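Local coordinates for arginine kinase (Anthopleura japonica, PDB 4RF6), which catalyses the reversible transfer of a phosphoryl group from ATP to L-arginine, giving phosphoarginine and ADP, and carries two phosphagen kinase units in one chain, at residues D59-S63 with G73-G77; L33-Y37 with A91-Y96. All blocks are in the same frame, centred on the assembly; numbering follows the deposited sequence.

Contact 1: residues D59-S63 with G73-G77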
# COMPACT_ATOMS: atom_id res chain seq x y z
N ASP A 59 -41.03 13.61 -0.95
CA ASP A 59 -39.93 13.14 -0.11
C ASP A 59 -38.86 12.47 -0.97
O ASP A 59 -37.66 12.62 -0.73
CB ASP A 59 -40.44 12.13 0.93
CG ASP A 59 -41.29 12.78 2.00
OD1 ASP A 59 -40.95 13.90 2.44
OD2 ASP A 59 -42.29 12.16 2.41
N CYS A 60 -39.32 11.73 -1.97
CA CYS A 60 -38.42 10.98 -2.84
C CYS A 60 -37.65 11.86 -3.82
O CYS A 60 -36.47 11.62 -4.09
CB CYS A 60 -39.18 9.90 -3.60
SG CYS A 60 -39.70 8.53 -2.55
N ILE A 61 -38.31 12.89 -4.34
CA ILE A 61 -37.69 13.71 -5.37
C ILE A 61 -36.98 14.93 -4.81
O ILE A 61 -36.34 15.67 -5.56
CB ILE A 61 -38.73 14.21 -6.41
CG1 ILE A 61 -39.70 15.18 -5.75
CG2 ILE A 61 -39.45 13.02 -7.05
CD1 ILE A 61 -40.63 15.88 -6.73
N ASN A 62 -37.08 15.15 -3.50
CA ASN A 62 -36.61 16.40 -2.90
C ASN A 62 -35.15 16.75 -3.21
O ASN A 62 -34.84 17.90 -3.54
CB ASN A 62 -36.84 16.44 -1.39
CG ASN A 62 -36.61 17.82 -0.80
OD1 ASN A 62 -37.19 18.81 -1.26
ND2 ASN A 62 -35.73 17.91 0.20
N SER A 63 -34.27 15.76 -3.10
CA SER A 63 -32.84 16.03 -3.28
C SER A 63 -32.54 16.50 -4.70
O SER A 63 -31.69 17.38 -4.91
CB SER A 63 -32.01 14.79 -2.95
OG SER A 63 -30.63 15.09 -3.02
N GLY A 73 -31.17 12.06 -8.71
CA GLY A 73 -32.08 13.02 -8.09
C GLY A 73 -33.29 12.48 -7.36
O GLY A 73 -34.19 13.26 -7.00
N VAL A 74 -33.36 11.17 -7.15
CA VAL A 74 -34.38 10.60 -6.27
C VAL A 74 -33.78 9.61 -5.28
O VAL A 74 -32.76 8.96 -5.57
CB VAL A 74 -35.52 9.90 -7.05
CG1 VAL A 74 -36.13 10.84 -8.08
CG2 VAL A 74 -35.02 8.63 -7.71
N TYR A 75 -34.39 9.50 -4.11
CA TYR A 75 -34.05 8.47 -3.14
C TYR A 75 -35.35 7.80 -2.69
O TYR A 75 -36.39 8.45 -2.63
CB TYR A 75 -33.33 9.06 -1.93
CG TYR A 75 -31.95 9.63 -2.23
CD1 TYR A 75 -31.81 10.91 -2.74
CD2 TYR A 75 -30.80 8.89 -1.97
CE1 TYR A 75 -30.56 11.44 -3.01
CE2 TYR A 75 -29.54 9.41 -2.24
CZ TYR A 75 -29.43 10.68 -2.76
OH TYR A 75 -28.18 11.21 -3.03
N ALA A 76 -35.29 6.51 -2.40
CA ALA A 76 -36.47 5.79 -1.90
C ALA A 76 -36.46 5.75 -0.38
O ALA A 76 -35.48 5.33 0.24
CB ALA A 76 -36.49 4.38 -2.45
N GLY A 77 -37.56 6.18 0.24
CA GLY A 77 -37.63 6.23 1.69
C GLY A 77 -37.85 4.84 2.26
O GLY A 77 -37.54 4.57 3.42
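Tyr-75 and Cys-60 join a loop that, by similarity, binds the guanidino substrate to a helix of the small, all-helical N-terminal domain of a phosphagen kinase. Tyr-75 N donates to Cys-60 O at 3.0 Å, nearly straight (160° at the hydrogen) and in the carbonyl plane, on a lone pair. The same oxygen also receives a CA-H...O contact from Val-74 CA at 3.2 Å, so two neighbouring loop residues grip one helix carbonyl. A second such contact runs the other way, from Cys-60 CA to Tyr-75 O. Cys-60 SG lies beside its own backbone N, anti to the carbonyl carbon (chi1 -72°); this torsion sets Cys-60 SG, like Cys-60 CB, 3.3 Å from Tyr-75 O, a close approach rather than a hydrogen bond. Nearby, Ile-61 CG2 crosses Val-74 CG1 obliquely at 4.1 Å. Gly-73, at a positive phi, has its carbonyl O 3.5 Å from Ile-61 O, two acceptors that do not bond to each other.

Farther out, the Tyr-75 side chain lies near Cys-278 and Glu-232, which by similarity belong to the same substrate site. Helix 200-205 packs on the tyrosine and, through Phe-201 O, accepts a hydrogen bond from Ser-63 OG. That hydroxyl sits near the plane of the Tyr-75 ring, at its edge, with OG 3.7 Å from Tyr-75 CE1.

Contact 2: residues L33-Y37 with A91-Y96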
# COMPACT_ATOMS: atom_id res chain seq x y z
N LEU A 33 -32.06 12.43 -14.11
CA LEU A 33 -33.07 11.40 -14.31
C LEU A 33 -34.43 11.81 -13.75
O LEU A 33 -35.46 11.46 -14.31
CB LEU A 33 -32.61 10.06 -13.72
CG LEU A 33 -31.39 9.45 -14.44
CD1 LEU A 33 -31.07 8.03 -13.98
CD2 LEU A 33 -31.62 9.47 -15.95
N VAL A 34 -34.43 12.57 -12.65
CA VAL A 34 -35.69 13.06 -12.10
C VAL A 34 -36.34 14.10 -13.03
O VAL A 34 -37.55 14.11 -13.21
CB VAL A 34 -35.56 13.60 -10.65
CG1 VAL A 34 -34.66 14.84 -10.61
CG2 VAL A 34 -36.94 13.92 -10.07
N LYS A 35 -35.51 14.95 -13.63
CA LYS A 35 -36.01 15.92 -14.60
C LYS A 35 -36.58 15.18 -15.80
O LYS A 35 -37.64 15.53 -16.33
CB LYS A 35 -34.89 16.86 -15.06
CG LYS A 35 -35.13 17.45 -16.44
CD LYS A 35 -34.31 18.72 -16.67
CE LYS A 35 -34.87 19.52 -17.84
NZ LYS A 35 -34.36 20.92 -17.83
N LYS A 36 -35.86 14.15 -16.22
CA LYS A 36 -36.22 13.38 -17.40
C LYS A 36 -37.54 12.62 -17.23
O LYS A 36 -38.31 12.47 -18.18
CB LYS A 36 -35.08 12.41 -17.76
CG LYS A 36 -35.25 11.72 -19.10
CD LYS A 36 -34.05 10.85 -19.44
CE LYS A 36 -32.78 11.66 -19.65
NZ LYS A 36 -31.65 10.83 -20.15
N TYR A 37 -37.83 12.16 -16.01
CA TYR A 37 -38.98 11.28 -15.82
C TYR A 37 -40.07 11.76 -14.86
O TYR A 37 -41.15 11.16 -14.81
CB TYR A 37 -38.50 9.88 -15.43
CG TYR A 37 -37.64 9.27 -16.49
CD1 TYR A 37 -38.18 8.89 -17.71
CD2 TYR A 37 -36.28 9.09 -16.29
CE1 TYR A 37 -37.40 8.33 -18.69
CE2 TYR A 37 -35.48 8.54 -17.26
CZ TYR A 37 -36.05 8.16 -18.46
OH TYR A 37 -35.26 7.61 -19.44
N ALA A 91 -38.75 3.97 -14.64
CA ALA A 91 -38.12 4.67 -15.76
C ALA A 91 -36.68 5.05 -15.40
O ALA A 91 -35.76 4.84 -16.19
CB ALA A 91 -38.92 5.90 -16.12
N ILE A 92 -36.50 5.60 -14.21
CA ILE A 92 -35.18 5.99 -13.73
C ILE A 92 -34.23 4.79 -13.69
O ILE A 92 -33.10 4.86 -14.16
CB ILE A 92 -35.26 6.65 -12.35
CG1 ILE A 92 -35.95 8.01 -12.45
CG2 ILE A 92 -33.87 6.80 -11.73
CD1 ILE A 92 -36.02 8.77 -11.13
N ILE A 93 -34.71 3.68 -13.12
CA ILE A 93 -33.90 2.47 -13.01
C ILE A 93 -33.47 1.95 -14.38
O ILE A 93 -32.28 1.75 -14.63
CB ILE A 93 -34.66 1.36 -12.25
CG1 ILE A 93 -34.70 1.65 -10.75
CG2 ILE A 93 -34.01 -0.00 -12.51
CD1 ILE A 93 -35.90 1.03 -10.02
N GLU A 94 -34.44 1.75 -15.27
CA GLU A 94 -34.14 1.18 -16.58
C GLU A 94 -33.29 2.10 -17.46
O GLU A 94 -32.65 1.64 -18.41
CB GLU A 94 -35.43 0.75 -17.30
CG GLU A 94 -36.12 -0.45 -16.64
CD GLU A 94 -37.30 -0.98 -17.45
OE1 GLU A 94 -37.74 -0.27 -18.38
OE2 GLU A 94 -37.76 -2.10 -17.16
N ASP A 95 -33.27 3.40 -17.15
CA ASP A 95 -32.36 4.33 -17.81
C ASP A 95 -30.95 4.13 -17.27
O ASP A 95 -30.05 3.72 -18.00
CB ASP A 95 -32.80 5.78 -17.59
CG ASP A 95 -32.01 6.78 -18.43
OD1 ASP A 95 -30.78 6.65 -18.57
OD2 ASP A 95 -32.64 7.72 -18.96
N TYR A 96 -30.77 4.45 -15.99
CA TYR A 96 -29.46 4.37 -15.33
C TYR A 96 -28.81 3.01 -15.52
O TYR A 96 -27.61 2.93 -15.74
CB TYR A 96 -29.58 4.66 -13.83
CG TYR A 96 -28.26 4.65 -13.08
CD1 TYR A 96 -27.71 3.46 -12.61
CD2 TYR A 96 -27.57 5.82 -12.82
CE1 TYR A 96 -26.50 3.44 -11.92
CE2 TYR A 96 -26.36 5.82 -12.14
CZ TYR A 96 -25.84 4.62 -11.69
OH TYR A 96 -24.65 4.60 -11.00
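This is a helix-helix contact within the N-terminal domain, where the short helix 33-37 packs on the C-terminal part of helix 86-96, with short-segment axes 9.9 Å apart and running at 123° to each other. Leu-33 and Tyr-37 carry the packing. Leu-33 CD1 lies 3.8 Å from Ile-92 CG2 and also touches Tyr-96 CB, while Leu-33 CD2 rests against the carboxylate of Asp-95. Ala-91 CB sits over one face of the Tyr-37 ring in a CH-pi contact, 3.8 Å from the centroid; Lys-36 CG of the same helix as the tyrosine lies over the opposite face, near the rim. Oblique to the ring, Ile-92 CG1 is 4.0 Å from Tyr-37 CD2. Tyr-37 OH donates to Asp-95 OD2 at 2.7 Å, on the anti side and 19° out of the carboxylate plane; the ring and carboxylate planes are 76° apart. Asp-95 CG is anti to the backbone N, which carries the carboxylate across to helix 33-37. Lys-36, bent at chi3, brings NZ to 3.5 Å from Asp-95 OD2 in a weak salt bridge at the more exposed margin. Around the contact, the backbones of Leu-33 and Val-34 hydrogen-bond to Gly-71 and Val-72, and Tyr-96 reaches Ser-280 and Arg-339 in loops that follow strands 273-274 and 331-336.

In the fold
After helix 7-14 the chain passes through helices 33-37, 40-46 and 57-66, the substrate loop, helix 79-84 and helix 86-96. Contact 2 closes the longer loop by bringing 33-37 against 91-96. Contact 1 closes a much shorter one within it, folding 73-77 back on 59-63. Their centres lie 12 Å apart and the two share packing: Val-74 CG2 meets Ile-92 CD1 at 3.6 Å, while Val-34 CG2 touches both Val-74 CG1 and Ile-61 CG2. Together they place the loop whose residues, by similarity, bind the substrate among helices 33-37, 57-66 and 86-96, all in the first N-terminal domain.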